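Local coordinates for protein putative reductase (PDB 5J6C) that probably catalyses the flavin-dependent reduction of nitro compounds, binding flavin mononucleotide at sites built by two subunits and possibly acting on the antibiotic metronidazole, at residues D53-A58 with L134-C139; I83-C88 with R159-V164; D114-D119 with S169-I174. All blocks are in the same frame, centred on the assembly; numbering follows the deposited sequence.

Contact 1: D53-A58 with L134-C139; sequences DKILKA and LGLGSC. With FMN (flavin mononucleotide), chain C.
Ile55 holds CG1 anti to its own carbonyl carbon (chi1 -69°) and runs on extended to CD1, while Leu134 sets CG in the same way (chi1 -56°); each side chain is thereby directed to the interface between helix 49-60 and the turn at 134-136. There Leu134 CD1 lies 3.9 Å from Ile55 CG1, the two chains passing at a slant. The same methyl also meets Lys54, its distance to Lys54 CB being 3.9 Å. The second branch of Leu134 does a different job: CD2 rests 3.9 Å from Lys54 CD, against the aliphatic length of the lysine. Lys54 suits this edge because its methylenes can pack while its ammonium goes out to a salt bridge with Glu50. At its far end Ile55 CD1 comes within 4.1 Å of Leu136 CD1. A bulky apolar residue suits 55, a buried position that also touches Ile127, Gln130 and Ala131 of helix 116-133. No hydrogen bond joins the two segments, so across them the fit is apolar, while Leu134 O is also bonded by Lys51 NZ of helix 49-60.

Between the two leucines the chain must turn sharply, and Gly135 allows it with a phi of 79°. It is the C-prime residue of a Schellman motif, in which Leu136 N bonds to Ala131 O and Gly135 N to His132 O. This ends helix 116-133 and sends the chain into strand 137-142, where Cys139 SG comes 3.4 Å from N1 of the flavin: a helix-to-strand turn leading into the flavin pocket of a nitroreductase fold.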
# COMPACT_ATOMS: atom_id res chain seq x y z
N ASP A 53 -2.41 -10.42 -17.19
CA ASP A 53 -3.06 -9.22 -17.70
C ASP A 53 -3.96 -8.58 -16.65
O ASP A 53 -3.97 -7.36 -16.50
CB ASP A 53 -3.85 -9.55 -18.97
CG ASP A 53 -2.96 -9.80 -20.17
OD1 ASP A 53 -1.76 -9.46 -20.12
OD2 ASP A 53 -3.48 -10.33 -21.19
N LYS A 54 -4.73 -9.39 -15.93
CA LYS A 54 -5.60 -8.84 -14.89
C LYS A 54 -4.79 -8.26 -13.73
O LYS A 54 -5.18 -7.25 -13.14
CB LYS A 54 -6.57 -9.91 -14.40
CG LYS A 54 -7.60 -10.34 -15.44
CD LYS A 54 -8.34 -11.56 -14.95
CE LYS A 54 -9.50 -11.96 -15.88
NZ LYS A 54 -10.05 -13.27 -15.47
N ILE A 55 -3.65 -8.88 -13.40
CA ILE A 55 -2.77 -8.34 -12.36
C ILE A 55 -2.23 -6.97 -12.76
O ILE A 55 -2.20 -6.03 -11.96
CB ILE A 55 -1.62 -9.32 -12.06
CG1 ILE A 55 -2.14 -10.57 -11.37
CG2 ILE A 55 -0.56 -8.65 -11.23
CD1 ILE A 55 -1.08 -11.65 -11.24
N LEU A 56 -1.81 -6.83 -14.02
CA LEU A 56 -1.31 -5.54 -14.48
C LEU A 56 -2.41 -4.48 -14.51
O LEU A 56 -2.15 -3.31 -14.22
CB LEU A 56 -0.65 -5.72 -15.85
CG LEU A 56 0.69 -6.47 -15.80
CD1 LEU A 56 1.11 -6.99 -17.17
CD2 LEU A 56 1.76 -5.55 -15.23
N LYS A 57 -3.64 -4.87 -14.87
CA LYS A 57 -4.76 -3.94 -14.85
C LYS A 57 -5.03 -3.43 -13.44
O LYS A 57 -5.30 -2.24 -13.26
CB LYS A 57 -6.02 -4.60 -15.40
CG LYS A 57 -6.19 -4.53 -16.90
CD LYS A 57 -7.56 -5.07 -17.30
CE LYS A 57 -7.92 -4.78 -18.75
NZ LYS A 57 -9.38 -5.01 -18.97
N ALA A 58 -4.99 -4.31 -12.44
CA ALA A 58 -5.17 -3.85 -11.06
C ALA A 58 -4.09 -2.86 -10.67
O ALA A 58 -4.38 -1.82 -10.06
CB ALA A 58 -5.17 -5.03 -10.09
N LEU A 134 -6.93 -14.42 -8.13
CA LEU A 134 -6.79 -15.32 -9.27
C LEU A 134 -6.17 -16.65 -8.89
O LEU A 134 -5.73 -17.39 -9.77
CB LEU A 134 -5.97 -14.64 -10.37
CG LEU A 134 -6.50 -13.30 -10.86
CD1 LEU A 134 -5.48 -12.63 -11.79
CD2 LEU A 134 -7.85 -13.48 -11.57
N GLY A 135 -6.10 -16.95 -7.59
CA GLY A 135 -5.64 -18.25 -7.14
C GLY A 135 -4.14 -18.43 -7.15
O GLY A 135 -3.66 -19.57 -7.10
N LEU A 136 -3.39 -17.34 -7.24
CA LEU A 136 -1.94 -17.38 -7.21
C LEU A 136 -1.44 -16.93 -5.84
O LEU A 136 -2.13 -16.23 -5.11
CB LEU A 136 -1.35 -16.48 -8.31
CG LEU A 136 -1.63 -16.86 -9.78
CD1 LEU A 136 -1.46 -15.65 -10.68
CD2 LEU A 136 -0.71 -18.00 -10.24
N GLY A 137 -0.24 -17.39 -5.49
CA GLY A 137 0.43 -16.90 -4.30
C GLY A 137 1.47 -15.86 -4.69
O GLY A 137 1.90 -15.78 -5.84
N SER A 138 1.88 -15.05 -3.72
CA SER A 138 2.90 -14.05 -4.01
C SER A 138 3.66 -13.70 -2.74
O SER A 138 3.25 -14.04 -1.63
CB SER A 138 2.28 -12.79 -4.66
OG SER A 138 1.57 -11.99 -3.71
N CYS A 139 4.79 -13.02 -2.92
CA CYS A 139 5.57 -12.55 -1.79
C CYS A 139 6.29 -11.27 -2.16
O CYS A 139 6.87 -11.16 -3.25
CB CYS A 139 6.59 -13.59 -1.33
SG CYS A 139 7.24 -13.13 0.29
N1 FMN C . 9.11 -11.58 2.73
C2 FMN C . 10.35 -12.06 2.34
O2 FMN C . 10.57 -13.26 2.29
N3 FMN C . 11.36 -11.19 1.98
C4 FMN C . 11.15 -9.83 2.04
O4 FMN C . 12.04 -9.04 1.74
C4A FMN C . 9.93 -9.34 2.45
N5 FMN C . 9.74 -7.98 2.49
C5A FMN C . 8.52 -7.48 2.85
C6 FMN C . 8.35 -6.10 2.89
C7 FMN C . 7.14 -5.58 3.25
C7M FMN C . 6.95 -4.09 3.28
C8 FMN C . 6.10 -6.42 3.58
C8M FMN C . 4.79 -5.83 3.96
C9 FMN C . 6.26 -7.79 3.55
C9A FMN C . 7.48 -8.33 3.19
N10 FMN C . 7.67 -9.71 3.15
C10 FMN C . 8.90 -10.22 2.78
C1' FMN C . 6.55 -10.63 3.51
C2' FMN C . 6.35 -10.72 5.03
O2' FMN C . 7.30 -11.60 5.61
C3' FMN C . 4.92 -11.16 5.35
O3' FMN C . 4.02 -10.33 4.66
C4' FMN C . 4.61 -11.09 6.85
O4' FMN C . 5.47 -11.97 7.54
C5' FMN C . 3.15 -11.47 7.12
O5' FMN C . 2.97 -12.82 6.73
P FMN C . 1.92 -13.20 5.58
O1P FMN C . 2.12 -12.27 4.40
O2P FMN C . 2.12 -14.63 5.12
O3P FMN C . 0.54 -12.99 6.15

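Contact 2: I83-C88 with R159-V164; sequences INLSQC and REELKV
Asn84 and Glu161 meet in the one hydrogen bond between these helical segments: Asn84 ND2 donates a hydrogen bond to Glu161 OE2 at 2.8 Å, with an N-H...O angle of 154°. The oxygen is approached from above the carboxylate plane, 53° out of it, and the amide and carboxylate planes stand 60° apart. The groups are thus crossed, and Asn84 CB also lies 3.4 Å from Glu161 CD. Asparagine fits this site because its short amide can donate to the acid without a long chain having to fold back. Glutamate fits the other side through its shape: CG lies anti to the backbone N and the chain then bends at chi2, which turns the carboxylate across Asn84. The nearby amide N-H would be expected to help stabilise the negative charge.

Next to the polar pair the contact becomes apolar. Leu85 CD2 packs 4.0 Å from Glu161 CG, so the acid's methylene serves as part of the hydrophobic surface, and Leu85 CD1 faces Leu162 CD2 at 4.3 Å. Leucine suits position 85, having two methyls to divide between different neighbours, and Leu162 is its buried apolar partner.

In the next shell, Ser86 OG bonds to Ile83 O at 2.6 Å, a bond back along its own segment that probably steadies the backbone there, while Tyr157 OH bonds to Asn84 O. Lys81 also touches Glu161 and Leu162. Helices 79-86 and 154-162 are in this way joined next to strand 71-76, whose Val76 touches Leu85 and whose Ile74 touches Leu162, with Asn200 of the second subunit also packing on Leu162.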
# COMPACT_ATOMS: atom_id res chain seq x y z
N ILE A 83 16.94 -15.64 -11.66
CA ILE A 83 18.10 -16.05 -10.86
C ILE A 83 18.92 -14.83 -10.46
O ILE A 83 19.25 -14.63 -9.28
CB ILE A 83 18.95 -17.07 -11.64
CG1 ILE A 83 18.17 -18.39 -11.82
CG2 ILE A 83 20.29 -17.30 -10.95
CD1 ILE A 83 18.87 -19.41 -12.68
N ASN A 84 19.26 -13.98 -11.44
CA ASN A 84 20.00 -12.76 -11.16
C ASN A 84 19.31 -11.93 -10.08
O ASN A 84 19.94 -11.49 -9.12
CB ASN A 84 20.18 -11.94 -12.44
CG ASN A 84 21.02 -12.66 -13.48
OD1 ASN A 84 21.70 -13.64 -13.18
ND2 ASN A 84 20.98 -12.17 -14.71
N LEU A 85 17.99 -11.76 -10.21
CA LEU A 85 17.26 -10.92 -9.26
C LEU A 85 17.13 -11.57 -7.89
O LEU A 85 17.01 -10.86 -6.89
CB LEU A 85 15.88 -10.60 -9.84
CG LEU A 85 15.93 -9.62 -11.02
CD1 LEU A 85 14.57 -9.51 -11.68
CD2 LEU A 85 16.45 -8.22 -10.59
N SER A 86 17.17 -12.91 -7.80
CA SER A 86 17.12 -13.56 -6.50
C SER A 86 18.36 -13.28 -5.67
O SER A 86 18.36 -13.53 -4.45
CB SER A 86 16.96 -15.07 -6.66
OG SER A 86 18.19 -15.64 -7.09
N GLN A 87 19.43 -12.79 -6.30
CA GLN A 87 20.67 -12.41 -5.62
C GLN A 87 20.70 -10.95 -5.19
O GLN A 87 21.76 -10.46 -4.79
CB GLN A 87 21.86 -12.70 -6.54
CG GLN A 87 22.36 -14.14 -6.52
CD GLN A 87 22.99 -14.50 -5.19
OE1 GLN A 87 22.39 -15.21 -4.38
NE2 GLN A 87 24.21 -14.01 -4.95
N CYS A 88 19.58 -10.22 -5.26
CA CYS A 88 19.63 -8.77 -5.06
C CYS A 88 19.96 -8.40 -3.62
O CYS A 88 20.43 -7.29 -3.37
CB CYS A 88 18.31 -8.12 -5.46
SG CYS A 88 16.91 -8.52 -4.40
N ARG A 159 18.72 -2.08 -10.79
CA ARG A 159 18.72 -1.17 -11.93
C ARG A 159 19.77 -1.56 -12.96
O ARG A 159 19.53 -1.44 -14.17
CB ARG A 159 18.94 0.28 -11.48
CG ARG A 159 17.78 0.90 -10.73
CD ARG A 159 17.95 2.40 -10.58
NE ARG A 159 18.73 2.78 -9.40
CZ ARG A 159 19.90 3.44 -9.44
NH1 ARG A 159 20.41 3.80 -10.61
NH2 ARG A 159 20.55 3.74 -8.31
N GLU A 160 20.94 -2.03 -12.51
CA GLU A 160 21.94 -2.52 -13.46
C GLU A 160 21.45 -3.78 -14.16
O GLU A 160 21.67 -3.97 -15.36
CB GLU A 160 23.26 -2.80 -12.74
CG GLU A 160 23.94 -1.57 -12.19
CD GLU A 160 24.59 -0.72 -13.28
OE1 GLU A 160 24.79 -1.25 -14.41
OE2 GLU A 160 24.90 0.47 -13.01
N GLU A 161 20.77 -4.66 -13.41
CA GLU A 161 20.33 -5.92 -13.98
C GLU A 161 19.23 -5.70 -15.01
O GLU A 161 19.19 -6.39 -16.04
CB GLU A 161 19.85 -6.84 -12.86
CG GLU A 161 19.36 -8.19 -13.35
CD GLU A 161 20.45 -8.95 -14.08
OE1 GLU A 161 21.62 -8.88 -13.63
OE2 GLU A 161 20.13 -9.58 -15.11
N LEU A 162 18.35 -4.73 -14.78
CA LEU A 162 17.21 -4.48 -15.65
C LEU A 162 17.37 -3.22 -16.51
O LEU A 162 16.42 -2.82 -17.19
CB LEU A 162 15.93 -4.39 -14.81
CG LEU A 162 15.61 -5.65 -14.00
CD1 LEU A 162 14.32 -5.44 -13.26
CD2 LEU A 162 15.52 -6.87 -14.92
N LYS A 163 18.55 -2.60 -16.48
CA LYS A 163 18.88 -1.45 -17.33
C LYS A 163 17.95 -0.27 -17.06
O LYS A 163 17.53 0.44 -17.97
CB LYS A 163 18.86 -1.85 -18.81
CG LYS A 163 19.88 -2.93 -19.13
CD LYS A 163 21.28 -2.32 -19.17
CE LYS A 163 22.35 -3.31 -19.59
NZ LYS A 163 23.16 -2.88 -20.78
N VAL A 164 17.67 -0.03 -15.78
CA VAL A 164 16.75 1.03 -15.35
C VAL A 164 17.49 2.34 -15.24
O VAL A 164 18.53 2.40 -14.55
CB VAL A 164 16.11 0.65 -14.01
CG1 VAL A 164 15.18 1.75 -13.55
CG2 VAL A 164 15.40 -0.69 -14.14

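Contact 3: D114-D119 with S169-I174; sequences DVWIED and SVECII. With FMN (flavin mononucleotide), chain E.
Trp116 meets Ser169 of strand 168-177 through its six-membered ring, with Ser169 OG 3.1 Å from Trp116 CH2, above the ring plane. The segment that brings it there begins with Asp114, which turns to a salt bridge with Arg146 of the second subunit. Val115 stands at the N-cap position, and its carbonyl oxygen accepts Asp119 N in the first helical turn. Trp116 CG is wedged between backbone N and carbonyl carbon (chi1 62°), which carries the ring toward the strand. Ser169 CB then sits over one face of the six-membered ring, 3.9 Å from its centroid and 29° off the normal, a CH-pi contact. A serine suits this place: its small side chain lets the wide indole close in on the strand. The carboxylate of Glu171 comes to the ring obliquely, OE2 being 3.9 Å from Trp116 CZ3, with its plane turned 57° from the ring.

Next in sequence, Ile117 also touches that acid, CG2 lying 3.9 Å from Glu171 OE2. Its CG1 packs on the ring face opposite Ser169 CB, offset toward the rim, so the indole lies between Ser169 and Ile117.

The CB of Glu118 points away from the strand and lies 3.6 Å from C7M of the flavin; its OE2 binds Arg144 and Gln142 of the second subunit and lies close to Glu171 OE2 of that subunit. Asp119 follows, with OD1 3.8 Å from C8M; OD1 also accepts a hydrogen bond from Ser65 N, and OD2 is hydrogen-bonded to Thr70 OG1.

The helix start therefore has two sides, one packed on the sheet and one lining the flavin site. Within the contact the carboxylate of Glu171 meets carbon, and its ion pair with Arg144 is long and weak, so its hold here is probably mainly through packing.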
# COMPACT_ATOMS: atom_id res chain seq x y z
N ASP A 114 7.91 13.00 -4.05
CA ASP A 114 8.63 12.49 -2.89
C ASP A 114 7.89 11.37 -2.17
O ASP A 114 8.48 10.69 -1.33
CB ASP A 114 8.91 13.63 -1.91
CG ASP A 114 7.63 14.26 -1.39
OD1 ASP A 114 6.60 14.23 -2.10
OD2 ASP A 114 7.65 14.80 -0.27
N VAL A 115 6.61 11.18 -2.47
CA VAL A 115 5.82 10.12 -1.86
C VAL A 115 5.64 8.99 -2.88
O VAL A 115 4.62 8.29 -2.88
CB VAL A 115 4.47 10.66 -1.34
CG1 VAL A 115 4.70 11.56 -0.12
CG2 VAL A 115 3.75 11.45 -2.41
N TRP A 116 6.66 8.81 -3.74
CA TRP A 116 6.70 7.65 -4.63
C TRP A 116 6.76 6.34 -3.86
O TRP A 116 6.33 5.29 -4.38
CB TRP A 116 7.89 7.76 -5.59
CG TRP A 116 9.23 7.77 -4.92
CD1 TRP A 116 9.96 8.87 -4.58
CD2 TRP A 116 10.02 6.63 -4.52
NE1 TRP A 116 11.14 8.50 -3.99
CE2 TRP A 116 11.20 7.13 -3.94
CE3 TRP A 116 9.83 5.25 -4.60
CZ2 TRP A 116 12.20 6.29 -3.43
CZ3 TRP A 116 10.82 4.42 -4.10
CH2 TRP A 116 11.99 4.94 -3.52
N ILE A 117 7.29 6.36 -2.63
CA ILE A 117 7.28 5.17 -1.78
C ILE A 117 5.85 4.72 -1.53
O ILE A 117 5.51 3.54 -1.65
CB ILE A 117 8.00 5.45 -0.45
CG1 ILE A 117 9.46 5.83 -0.69
CG2 ILE A 117 7.92 4.22 0.45
CD1 ILE A 117 10.17 6.33 0.58
N GLU A 118 4.99 5.67 -1.16
CA GLU A 118 3.58 5.37 -0.96
C GLU A 118 2.95 4.86 -2.25
O GLU A 118 2.30 3.81 -2.26
CB GLU A 118 2.86 6.62 -0.46
CG GLU A 118 3.11 6.96 1.00
CD GLU A 118 4.41 7.72 1.27
OE1 GLU A 118 5.32 7.75 0.41
OE2 GLU A 118 4.52 8.29 2.38
N ASP A 119 3.11 5.62 -3.34
CA ASP A 119 2.55 5.23 -4.63
C ASP A 119 2.91 3.79 -4.97
O ASP A 119 2.04 2.97 -5.27
CB ASP A 119 3.06 6.15 -5.75
CG ASP A 119 2.43 7.53 -5.73
OD1 ASP A 119 1.46 7.74 -4.98
OD2 ASP A 119 2.92 8.41 -6.49
N SER A 169 13.81 4.69 -8.81
CA SER A 169 14.19 3.91 -7.65
C SER A 169 13.35 2.63 -7.60
O SER A 169 12.19 2.63 -8.00
CB SER A 169 13.99 4.73 -6.37
OG SER A 169 14.44 4.01 -5.24
N VAL A 170 13.95 1.55 -7.10
CA VAL A 170 13.28 0.25 -7.02
C VAL A 170 12.67 0.10 -5.64
O VAL A 170 13.38 0.19 -4.63
CB VAL A 170 14.23 -0.92 -7.33
CG1 VAL A 170 13.44 -2.23 -7.34
CG2 VAL A 170 14.92 -0.70 -8.67
N GLU A 171 11.36 -0.13 -5.59
CA GLU A 171 10.66 -0.26 -4.32
C GLU A 171 10.71 -1.69 -3.80
O GLU A 171 11.12 -1.92 -2.66
CB GLU A 171 9.20 0.18 -4.48
CG GLU A 171 8.31 -0.19 -3.29
CD GLU A 171 8.82 0.38 -1.98
OE1 GLU A 171 8.68 -0.29 -0.93
OE2 GLU A 171 9.36 1.50 -1.98
N CYS A 172 10.34 -2.65 -4.64
CA CYS A 172 10.21 -4.03 -4.21
C CYS A 172 10.02 -4.89 -5.45
O CYS A 172 9.70 -4.38 -6.54
CB CYS A 172 9.02 -4.21 -3.26
SG CYS A 172 7.41 -3.81 -4.05
N ILE A 173 10.24 -6.19 -5.29
CA ILE A 173 9.88 -7.19 -6.28
C ILE A 173 8.72 -8.02 -5.73
O ILE A 173 8.75 -8.45 -4.57
CB ILE A 173 11.07 -8.10 -6.62
CG1 ILE A 173 12.34 -7.27 -6.83
CG2 ILE A 173 10.76 -8.94 -7.87
CD1 ILE A 173 13.47 -8.08 -7.37
N ILE A 174 7.70 -8.26 -6.56
CA ILE A 174 6.63 -9.19 -6.21
C ILE A 174 6.86 -10.46 -7.01
O ILE A 174 6.76 -10.44 -8.24
CB ILE A 174 5.23 -8.61 -6.48
CG1 ILE A 174 5.04 -7.25 -5.82
CG2 ILE A 174 4.17 -9.59 -5.99
CD1 ILE A 174 4.98 -7.31 -4.31
N1 FMN E . -5.93 13.67 -1.95
C2 FMN E . -6.06 14.86 -1.24
O2 FMN E . -7.05 15.57 -1.39
N3 FMN E . -5.10 15.27 -0.34
C4 FMN E . -3.98 14.49 -0.14
O4 FMN E . -3.12 14.84 0.68
C4A FMN E . -3.84 13.30 -0.84
N5 FMN E . -2.72 12.53 -0.62
C5A FMN E . -2.58 11.34 -1.31
C6 FMN E . -1.42 10.59 -1.07
C7 FMN E . -1.22 9.38 -1.72
C7M FMN E . 0.04 8.62 -1.42
C8 FMN E . -2.18 8.92 -2.63
C8M FMN E . -1.95 7.61 -3.33
C9 FMN E . -3.33 9.67 -2.88
C9A FMN E . -3.55 10.90 -2.23
N10 FMN E . -4.69 11.67 -2.44
C10 FMN E . -4.83 12.87 -1.75
C1' FMN E . -5.73 11.26 -3.46
C2' FMN E . -5.18 11.82 -4.82
O2' FMN E . -5.57 13.15 -5.11
C3' FMN E . -5.36 11.07 -6.16
O3' FMN E . -5.90 11.80 -7.27
C4' FMN E . -6.27 9.91 -6.09
O4' FMN E . -5.78 8.91 -5.23
C5' FMN E . -6.34 9.43 -7.55
O5' FMN E . -7.64 9.74 -7.97
P FMN E . -8.77 8.69 -7.50
O1P FMN E . -8.73 7.55 -8.48
O2P FMN E . -8.46 8.12 -6.14
O3P FMN E . -10.15 9.33 -7.51

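In the fold
From the N terminus, the chain enters contact 1 in helix 49-60, contact 2 in helix 79-86 and contact 3 at the start of helix 116-133. It then returns to them in the same order: 134-139 closes contact 1, 159-164 closes contact 2 and 169-174 closes contact 3. Every pair of loops therefore crosses and none nests. Contacts 1 and 3 meet through neighbouring sheet strands, where Ser138 CB lies 3.9 Å from Ile174 CG2; contact 2 joins contact 3 through Arg159 CG and Val170 CG2, also 3.9 Å apart. Contacts 1 and 2 do not touch. Together they bind helices around the four-stranded antiparallel sheet, and all three reach the second subunit.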